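Local coordinates for protein spectinomycin 9-adenylyltransferase (Enterococcus faecalis, PDB 6SXJ) that transfers an adenylyl group from ATP to spectinomycin, releasing diphosphate and making the bacterium resistant to that antibiotic, at residues 81-93 against 101-113. Residues are numbered along the deposited sequence; the frame is centred on the assembly and turned at random.
Sequences NLRYIELTIIIQQ and PPKQEFIYGEWLQ
Leu-87 and Tyr-108 pair their backbones in both directions, Leu-87 N to Tyr-108 O at 3.0 Å and Tyr-108 N back to Leu-87 O, and so set the register of an antiparallel hairpin. Two residues further along, past the non-hydrogen-bonded pair Thr-88 and Ile-107, a classic beta bulge interrupts the ladder: Ile-89 N donates to Phe-106 O, but Ile-89 O accepts a hydrogen bond from Glu-105 N (2.9 Å), so two residues face one. The tight packing lies on the face of Leu-87, Ile-89, Phe-106 and Tyr-108. With CG1 of Ile-89 anti to the carbonyl carbon (chi1 -55°), its CD1 is brought within 3.4 Å of Phe-106 CD2, while Leu-87 CD2 meets the same ring at its edge. Glu-105, at the bulge, lays OE1 beside the CD1 methyl of Ile-91, and its OE2 accepts a bond from Leu-57 N.

The Thr-88 and Ile-107 face is more polar, though still buried there; it opens to solvent toward Glu-86 and Trp-111. A water joins Thr-88 OG1 to Gln-104 OE1, which Asn-127 also holds. At the exposed Trp-111, the carboxylate of Glu-86 stands nearly perpendicular to the indole (88°), with OE1 3.3 Å from CZ3 at the ring edge. By Tyr-84 and Glu-110 the chains have spread to 7.3 Å between CA atoms, and a second water bridges Ile-85 O to Glu-110 N.

Within the nucleotidyltransferase domain's mixed sheet, strand 85-91 runs between 103-108 and the parallel strand 47-53. Helices 8-23 and 59-69 cover the Leu-87 and Phe-106 face; helix 130-139 packs on Thr-88 and Ile-90 from the other.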
ATOM      1  N   ASN A  81      10.820 -11.811  12.765  1.00 67.70           N
ATOM      2  CA  ASN A  81      10.375 -12.490  11.557  1.00 77.50           C
ATOM      3  C   ASN A  81       8.926 -12.170  11.221  1.00 73.32           C
ATOM      4  O   ASN A  81       8.395 -12.697  10.237  1.00 72.99           O
ATOM      5  CB  ASN A  81      10.550 -14.006  11.710  1.00 75.40           C
ATOM      6  CG  ASN A  81      11.954 -14.388  12.153  1.00 89.59           C
ATOM      7  OD1 ASN A  81      12.784 -14.798  11.341  1.00 96.78           O
ATOM      8  ND2 ASN A  81      12.227 -14.249  13.445  1.00 90.62           N
ATOM      9  N   LEU A  82       8.271 -11.333  12.020  1.00 63.44           N
ATOM     10  CA  LEU A  82       6.904 -10.935  11.730  1.00 60.74           C
ATOM     11  C   LEU A  82       6.835 -10.192  10.397  1.00 57.36           C
ATOM     12  O   LEU A  82       7.845  -9.745   9.847  1.00 64.25           O
ATOM     13  CB  LEU A  82       6.369 -10.036  12.836  1.00 65.15           C
ATOM     14  CG  LEU A  82       5.751 -10.641  14.092  1.00 68.74           C
ATOM     15  CD1 LEU A  82       5.363  -9.464  15.021  1.00 57.67           C
ATOM     16  CD2 LEU A  82       4.559 -11.502  13.786  1.00 65.13           C
ATOM     17  N   ARG A  83       5.623 -10.072   9.874  1.00 48.88           N
ATOM     18  CA  ARG A  83       5.363  -9.271   8.687  1.00 53.40           C
ATOM     19  C   ARG A  83       4.701  -7.954   9.080  1.00 49.05           C
ATOM     20  O   ARG A  83       4.053  -7.856  10.124  1.00 44.43           O
ATOM     21  CB  ARG A  83       4.462 -10.028   7.709  1.00 50.02           C
ATOM     22  CG  ARG A  83       4.888 -11.484   7.469  1.00 58.19           C
ATOM     23  CD  ARG A  83       3.844 -12.241   6.663  1.00 61.68           C
ATOM     24  NE  ARG A  83       4.309 -13.559   6.228  1.00 60.85           N
ATOM     25  CZ  ARG A  83       4.948 -13.788   5.086  1.00 65.02           C
ATOM     26  NH1 ARG A  83       5.212 -12.788   4.261  1.00 60.07           N
ATOM     27  NH2 ARG A  83       5.321 -15.024   4.772  1.00 75.80           N
ATOM     28  N   TYR A  84       4.858  -6.943   8.230  1.00 47.81           N
ATOM     29  CA  TYR A  84       4.105  -5.710   8.417  1.00 49.76           C
ATOM     30  C   TYR A  84       2.637  -5.970   8.115  1.00 44.33           C
ATOM     31  O   TYR A  84       2.304  -6.623   7.122  1.00 47.56           O
ATOM     32  CB  TYR A  84       4.614  -4.604   7.491  1.00 53.64           C
ATOM     33  CG  TYR A  84       5.971  -4.045   7.835  1.00 52.36           C
ATOM     34  CD1 TYR A  84       6.207  -3.427   9.055  1.00 49.79           C
ATOM     35  CD2 TYR A  84       7.010  -4.116   6.922  1.00 56.97           C
ATOM     36  CE1 TYR A  84       7.447  -2.912   9.357  1.00 48.36           C
ATOM     37  CE2 TYR A  84       8.247  -3.610   7.214  1.00 59.59           C
ATOM     38  CZ  TYR A  84       8.466  -3.003   8.430  1.00 62.16           C
ATOM     39  OH  TYR A  84       9.716  -2.490   8.712  1.00 70.04           O
ATOM     40  N   ILE A  85       1.757  -5.457   8.964  1.00 43.23           N
ATOM     41  CA  ILE A  85       0.327  -5.419   8.681  1.00 37.58           C
ATOM     42  C   ILE A  85      -0.046  -4.007   8.228  1.00 50.07           C
ATOM     43  O   ILE A  85       0.256  -3.026   8.909  1.00 40.82           O
ATOM     44  CB  ILE A  85      -0.497  -5.828   9.910  1.00 39.49           C
ATOM     45  CG1 ILE A  85      -0.280  -7.321  10.228  1.00 46.91           C
ATOM     46  CG2 ILE A  85      -1.977  -5.575   9.670  1.00 41.14           C
ATOM     47  CD1 ILE A  85      -0.869  -7.710  11.525  1.00 46.63           C
ATOM     48  N   GLU A  86      -0.713  -3.918   7.082  1.00 44.60           N
ATOM     49  CA  GLU A  86      -1.325  -2.695   6.594  1.00 46.76           C
ATOM     50  C   GLU A  86      -2.803  -2.991   6.416  1.00 48.28           C
ATOM     51  O   GLU A  86      -3.162  -3.982   5.771  1.00 52.05           O
ATOM     52  CB  GLU A  86      -0.683  -2.267   5.279  1.00 46.00           C
ATOM     53  CG  GLU A  86      -0.612  -0.783   5.045  1.00 56.31           C
ATOM     54  CD  GLU A  86       0.271  -0.474   3.858  1.00 45.39           C
ATOM     55  OE1 GLU A  86       1.506  -0.661   3.967  1.00 49.65           O
ATOM     56  OE2 GLU A  86      -0.270  -0.087   2.806  1.00 44.89           O
ATOM     57  N   LEU A  87      -3.654  -2.164   7.012  1.00 37.32           N
ATOM     58  CA  LEU A  87      -5.090  -2.405   6.981  1.00 43.95           C
ATOM     59  C   LEU A  87      -5.835  -1.104   6.740  1.00 43.91           C
ATOM     60  O   LEU A  87      -5.674  -0.152   7.507  1.00 43.18           O
ATOM     61  CB  LEU A  87      -5.576  -3.032   8.292  1.00 33.58           C
ATOM     62  CG  LEU A  87      -7.042  -3.466   8.330  1.00 41.26           C
ATOM     63  CD1 LEU A  87      -7.173  -4.829   9.038  1.00 48.92           C
ATOM     64  CD2 LEU A  87      -7.883  -2.444   9.036  1.00 37.71           C
ATOM     65  N   THR A  88      -6.689  -1.097   5.715  1.00 49.85           N
ATOM     66  CA  THR A  88      -7.519   0.041   5.351  1.00 51.02           C
ATOM     67  C   THR A  88      -8.988  -0.332   5.492  1.00 51.92           C
ATOM     68  O   THR A  88      -9.392  -1.445   5.140  1.00 48.17           O
ATOM     69  CB  THR A  88      -7.257   0.486   3.907  1.00 43.64           C
ATOM     70  OG1 THR A  88      -5.883   0.852   3.760  1.00 43.07           O
ATOM     71  CG2 THR A  88      -8.145   1.660   3.543  1.00 56.77           C
ATOM     72  N   ILE A  89      -9.785   0.612   5.982  1.00 44.35           N
ATOM     73  CA  ILE A  89     -11.222   0.434   6.150  1.00 49.86           C
ATOM     74  C   ILE A  89     -11.931   1.454   5.273  1.00 56.89           C
ATOM     75  O   ILE A  89     -11.631   2.655   5.338  1.00 51.80           O
ATOM     76  CB  ILE A  89     -11.646   0.596   7.623  1.00 51.47           C
ATOM     77  CG1 ILE A  89     -10.846  -0.359   8.513  1.00 44.69           C
ATOM     78  CG2 ILE A  89     -13.141   0.370   7.769  1.00 54.34           C
ATOM     79  CD1 ILE A  89     -11.229  -0.316   9.972  1.00 54.66           C
ATOM     80  N   ILE A  90     -12.867   0.978   4.459  1.00 46.25           N
ATOM     81  CA  ILE A  90     -13.744   1.844   3.687  1.00 47.09           C
ATOM     82  C   ILE A  90     -15.188   1.539   4.056  1.00 58.94           C
ATOM     83  O   ILE A  90     -15.531   0.418   4.456  1.00 54.98           O
ATOM     84  CB  ILE A  90     -13.533   1.680   2.167  1.00 50.61           C
ATOM     85  CG1 ILE A  90     -13.605   0.199   1.775  1.00 52.10           C
ATOM     86  CG2 ILE A  90     -12.205   2.289   1.743  1.00 58.18           C
ATOM     87  CD1 ILE A  90     -13.665  -0.028   0.287  1.00 46.26           C
ATOM     88  N   ILE A  91     -16.032   2.563   3.932  1.00 49.91           N
ATOM     89  CA  ILE A  91     -17.477   2.435   4.065  1.00 52.60           C
ATOM     90  C   ILE A  91     -18.040   2.186   2.680  1.00 60.36           C
ATOM     91  O   ILE A  91     -17.724   2.922   1.738  1.00 54.00           O
ATOM     92  CB  ILE A  91     -18.092   3.701   4.686  1.00 56.37           C
ATOM     93  CG1 ILE A  91     -17.386   4.037   5.996  1.00 55.62           C
ATOM     94  CG2 ILE A  91     -19.584   3.511   4.912  1.00 57.79           C
ATOM     95  CD1 ILE A  91     -18.138   5.014   6.871  1.00 66.76           C
ATOM     96  N   GLN A  92     -18.862   1.143   2.538  1.00 58.47           N
ATOM     97  CA  GLN A  92     -19.345   0.790   1.209  1.00 57.88           C
ATOM     98  C   GLN A  92     -20.072   1.963   0.559  1.00 59.84           C
ATOM     99  O   GLN A  92     -19.852   2.268  -0.618  1.00 61.32           O
ATOM    100  CB  GLN A  92     -20.263  -0.428   1.276  1.00 57.25           C
ATOM    101  CG  GLN A  92     -20.547  -1.034  -0.083  1.00 54.49           C
ATOM    102  CD  GLN A  92     -21.638  -2.089  -0.035  1.00 59.93           C
ATOM    103  OE1 GLN A  92     -21.979  -2.600   1.033  1.00 61.79           O
ATOM    104  NE2 GLN A  92     -22.188  -2.421  -1.197  1.00 60.34           N
ATOM    105  N   GLN A  93     -20.951   2.627   1.314  1.00 60.42           N
ATOM    106  CA  GLN A  93     -21.809   3.652   0.727  1.00 64.66           C
ATOM    107  C   GLN A  93     -21.014   4.883   0.312  1.00 68.12           C
ATOM    108  O   GLN A  93     -21.434   5.614  -0.592  1.00 70.79           O
ATOM    109  CB  GLN A  93     -22.909   4.038   1.716  1.00 70.58           C
ATOM    110  CG  GLN A  93     -22.388   4.657   3.009  1.00 78.27           C
ATOM    111  CD  GLN A  93     -23.412   5.547   3.694  1.00 89.55           C
ATOM    112  OE1 GLN A  93     -24.542   5.693   3.222  1.00 90.37           O
ATOM    113  NE2 GLN A  93     -23.017   6.151   4.812  1.00 94.25           N
ATOM    114  N   PRO A 101     -10.556  11.857  -5.427  1.00 75.32           N
ATOM    115  CA  PRO A 101     -10.039  10.787  -4.559  1.00 62.31           C
ATOM    116  C   PRO A 101     -11.099  10.221  -3.613  1.00 68.60           C
ATOM    117  O   PRO A 101     -12.002  10.951  -3.217  1.00 58.44           O
ATOM    118  CB  PRO A 101      -8.923  11.486  -3.780  1.00 63.43           C
ATOM    119  CG  PRO A 101      -9.378  12.906  -3.676  1.00 66.56           C
ATOM    120  CD  PRO A 101     -10.260  13.195  -4.885  1.00 62.71           C
ATOM    121  N   PRO A 102     -10.997   8.940  -3.260  1.00 61.45           N
ATOM    122  CA  PRO A 102     -12.059   8.309  -2.470  1.00 59.99           C
ATOM    123  C   PRO A 102     -11.906   8.563  -0.977  1.00 56.60           C
ATOM    124  O   PRO A 102     -10.852   8.960  -0.478  1.00 56.13           O
ATOM    125  CB  PRO A 102     -11.905   6.818  -2.798  1.00 58.76           C
ATOM    126  CG  PRO A 102     -10.444   6.659  -3.116  1.00 58.83           C
ATOM    127  CD  PRO A 102      -9.957   7.975  -3.673  1.00 59.37           C
ATOM    128  N   LYS A 103     -13.003   8.320  -0.265  1.00 53.13           N
ATOM    129  CA  LYS A 103     -13.021   8.466   1.179  1.00 53.51           C
ATOM    130  C   LYS A 103     -12.485   7.213   1.866  1.00 53.43           C
ATOM    131  O   LYS A 103     -12.801   6.083   1.481  1.00 56.50           O
ATOM    132  CB  LYS A 103     -14.442   8.766   1.659  1.00 70.47           C
ATOM    133  CG  LYS A 103     -14.951  10.179   1.311  1.00 62.97           C
ATOM    134  CD  LYS A 103     -16.479  10.239   1.413  1.00 73.98           C
ATOM    135  CE  LYS A 103     -17.092  11.235   0.431  1.00 77.07           C
ATOM    136  NZ  LYS A 103     -18.346  10.711  -0.201  1.00 79.49           N
ATOM    137  N   GLN A 104     -11.678   7.437   2.899  1.00 55.34           N
ATOM    138  CA  GLN A 104     -10.997   6.403   3.659  1.00 49.39           C
ATOM    139  C   GLN A 104     -11.343   6.601   5.127  1.00 55.48           C
ATOM    140  O   GLN A 104     -11.089   7.672   5.685  1.00 49.52           O
ATOM    141  CB  GLN A 104      -9.483   6.486   3.437  1.00 53.80           C
ATOM    142  CG  GLN A 104      -8.651   5.609   4.368  1.00 52.55           C
ATOM    143  CD  GLN A 104      -7.162   5.727   4.097  1.00 48.00           C
ATOM    144  OE1 GLN A 104      -6.674   5.298   3.049  1.00 52.31           O
ATOM    145  NE2 GLN A 104      -6.431   6.311   5.037  1.00 46.83           N
ATOM    146  N   GLU A 105     -11.898   5.562   5.757  1.00 51.62           N
ATOM    147  CA  GLU A 105     -12.413   5.671   7.117  1.00 56.06           C
ATOM    148  C   GLU A 105     -11.354   5.459   8.186  1.00 46.98           C
ATOM    149  O   GLU A 105     -11.493   5.984   9.297  1.00 57.14           O
ATOM    150  CB  GLU A 105     -13.537   4.645   7.329  1.00 53.07           C
ATOM    151  CG  GLU A 105     -13.980   4.493   8.782  1.00 63.17           C
ATOM    152  CD  GLU A 105     -14.786   5.685   9.261  1.00 66.08           C
ATOM    153  OE1 GLU A 105     -15.099   6.553   8.434  1.00 62.26           O
ATOM    154  OE2 GLU A 105     -15.124   5.759  10.457  1.00 70.30           O
ATOM    155  N   PHE A 106     -10.320   4.681   7.895  1.00 47.45           N
ATOM    156  CA  PHE A 106      -9.357   4.292   8.911  1.00 47.79           C
ATOM    157  C   PHE A 106      -8.191   3.618   8.216  1.00 46.86           C
ATOM    158  O   PHE A 106      -8.364   2.953   7.190  1.00 49.40           O
ATOM    159  CB  PHE A 106      -9.985   3.348   9.945  1.00 53.87           C
ATOM    160  CG  PHE A 106      -9.003   2.773  10.925  1.00 57.36           C
ATOM    161  CD1 PHE A 106      -8.655   3.476  12.061  1.00 54.62           C
ATOM    162  CD2 PHE A 106      -8.432   1.518  10.714  1.00 54.18           C
ATOM    163  CE1 PHE A 106      -7.756   2.954  12.969  1.00 54.91           C
ATOM    164  CE2 PHE A 106      -7.526   0.991  11.618  1.00 49.24           C
ATOM    165  CZ  PHE A 106      -7.192   1.711  12.751  1.00 56.28           C
ATOM    166  N   ILE A 107      -7.005   3.795   8.784  1.00 44.40           N
ATOM    167  CA  ILE A 107      -5.809   3.142   8.277  1.00 55.54           C
ATOM    168  C   ILE A 107      -4.963   2.712   9.464  1.00 58.80           C
ATOM    169  O   ILE A 107      -4.612   3.543  10.310  1.00 46.66           O
ATOM    170  CB  ILE A 107      -5.000   4.060   7.343  1.00 47.46           C
ATOM    171  CG1 ILE A 107      -3.644   3.430   7.013  1.00 48.06           C
ATOM    172  CG2 ILE A 107      -4.817   5.435   7.982  1.00 61.18           C
ATOM    173  CD1 ILE A 107      -3.729   2.234   6.044  1.00 52.88           C
ATOM    174  N   TYR A 108      -4.636   1.419   9.525  1.00 42.86           N
ATOM    175  CA  TYR A 108      -3.527   0.940  10.332  1.00 40.27           C
ATOM    176  C   TYR A 108      -2.310   0.814   9.430  1.00 41.93           C
ATOM    177  O   TYR A 108      -2.385   0.194   8.363  1.00 46.45           O
ATOM    178  CB  TYR A 108      -3.786  -0.413  11.007  1.00 49.71           C
ATOM    179  CG  TYR A 108      -2.625  -0.746  11.927  1.00 48.03           C
ATOM    180  CD1 TYR A 108      -2.661  -0.414  13.277  1.00 58.75           C
ATOM    181  CD2 TYR A 108      -1.465  -1.329  11.434  1.00 44.53           C
ATOM    182  CE1 TYR A 108      -1.586  -0.678  14.110  1.00 57.84           C
ATOM    183  CE2 TYR A 108      -0.394  -1.596  12.255  1.00 49.63           C
ATOM    184  CZ  TYR A 108      -0.454  -1.261  13.591  1.00 51.03           C
ATOM    185  OH  TYR A 108       0.625  -1.523  14.406  1.00 44.60           O
ATOM    186  N   GLY A 109      -1.194   1.395   9.865  1.00 41.45           N
ATOM    187  CA  GLY A 109       0.054   1.356   9.127  1.00 41.55           C
ATOM    188  C   GLY A 109       1.216   1.699  10.036  1.00 48.83           C
ATOM    189  O   GLY A 109       1.097   2.597  10.877  1.00 52.72           O
ATOM    190  N   GLU A 110       2.343   1.002   9.883  1.00 50.22           N
ATOM    191  CA  GLU A 110       3.445   1.172  10.820  1.00 51.95           C
ATOM    192  C   GLU A 110       4.152   2.508  10.653  1.00 48.45           C
ATOM    193  O   GLU A 110       4.766   2.980  11.612  1.00 47.26           O
ATOM    194  CB  GLU A 110       4.452   0.031  10.665  1.00 45.07           C
ATOM    195  CG  GLU A 110       3.959  -1.303  11.212  1.00 53.00           C
ATOM    196  CD  GLU A 110       3.640  -1.250  12.692  1.00 58.32           C
ATOM    197  OE1 GLU A 110       4.338  -0.524  13.434  1.00 52.65           O
ATOM    198  OE2 GLU A 110       2.673  -1.918  13.115  1.00 49.33           O
ATOM    199  N   TRP A 111       4.093   3.124   9.468  1.00 48.04           N
ATOM    200  CA  TRP A 111       4.643   4.467   9.302  1.00 54.01           C
ATOM    201  C   TRP A 111       3.941   5.488  10.184  1.00 49.65           C
ATOM    202  O   TRP A 111       4.441   6.608  10.327  1.00 55.32           O
ATOM    203  CB  TRP A 111       4.552   4.917   7.841  1.00 43.05           C
ATOM    204  CG  TRP A 111       3.146   5.048   7.329  1.00 49.60           C
ATOM    205  CD1 TRP A 111       2.387   6.176   7.304  1.00 52.72           C
ATOM    206  CD2 TRP A 111       2.336   4.008   6.766  1.00 53.52           C
ATOM    207  NE1 TRP A 111       1.152   5.905   6.768  1.00 47.65           N
ATOM    208  CE2 TRP A 111       1.099   4.583   6.423  1.00 51.21           C
ATOM    209  CE3 TRP A 111       2.545   2.649   6.512  1.00 54.30           C
ATOM    210  CZ2 TRP A 111       0.071   3.847   5.849  1.00 47.72           C
ATOM    211  CZ3 TRP A 111       1.524   1.920   5.944  1.00 58.05           C
ATOM    212  CH2 TRP A 111       0.302   2.517   5.618  1.00 57.63           C
ATOM    213  N   LEU A 112       2.811   5.121  10.786  1.00 52.98           N
ATOM    214  CA  LEU A 112       2.029   5.996  11.641  1.00 48.93           C
ATOM    215  C   LEU A 112       2.218   5.700  13.125  1.00 50.83           C
ATOM    216  O   LEU A 112       1.533   6.304  13.963  1.00 48.12           O
ATOM    217  CB  LEU A 112       0.547   5.871  11.286  1.00 47.57           C
ATOM    218  CG  LEU A 112       0.035   6.426   9.959  1.00 51.97           C
ATOM    219  CD1 LEU A 112      -1.370   5.905   9.711  1.00 40.19           C
ATOM    220  CD2 LEU A 112       0.058   7.956   9.971  1.00 46.19           C
ATOM    221  N   GLN A 113       3.128   4.791  13.477  1.00 57.31           N
ATOM    222  CA  GLN A 113       3.222   4.349  14.865  1.00 60.99           C
ATOM    223  C   GLN A 113       3.624   5.498  15.788  1.00 48.89           C
ATOM    224  O   GLN A 113       3.013   5.702  16.840  1.00 52.45           O
ATOM    225  CB  GLN A 113       4.207   3.184  14.976  1.00 57.08           C
ATOM    226  CG  GLN A 113       4.065   2.365  16.257  1.00 54.04           C
ATOM    227  CD  GLN A 113       2.721   1.696  16.389  1.00 59.82           C
ATOM    228  OE1 GLN A 113       1.854   2.157  17.134  1.00 52.72           O
ATOM    229  NE2 GLN A 113       2.539   0.590  15.676  1.00 62.78           N
TER
HETATM  230  O   HOH W   1       2.320  -1.427   8.139  1.00 41.13           O
HETATM  231  O   HOH W   2      -5.179   3.207   2.828  1.00 44.31           O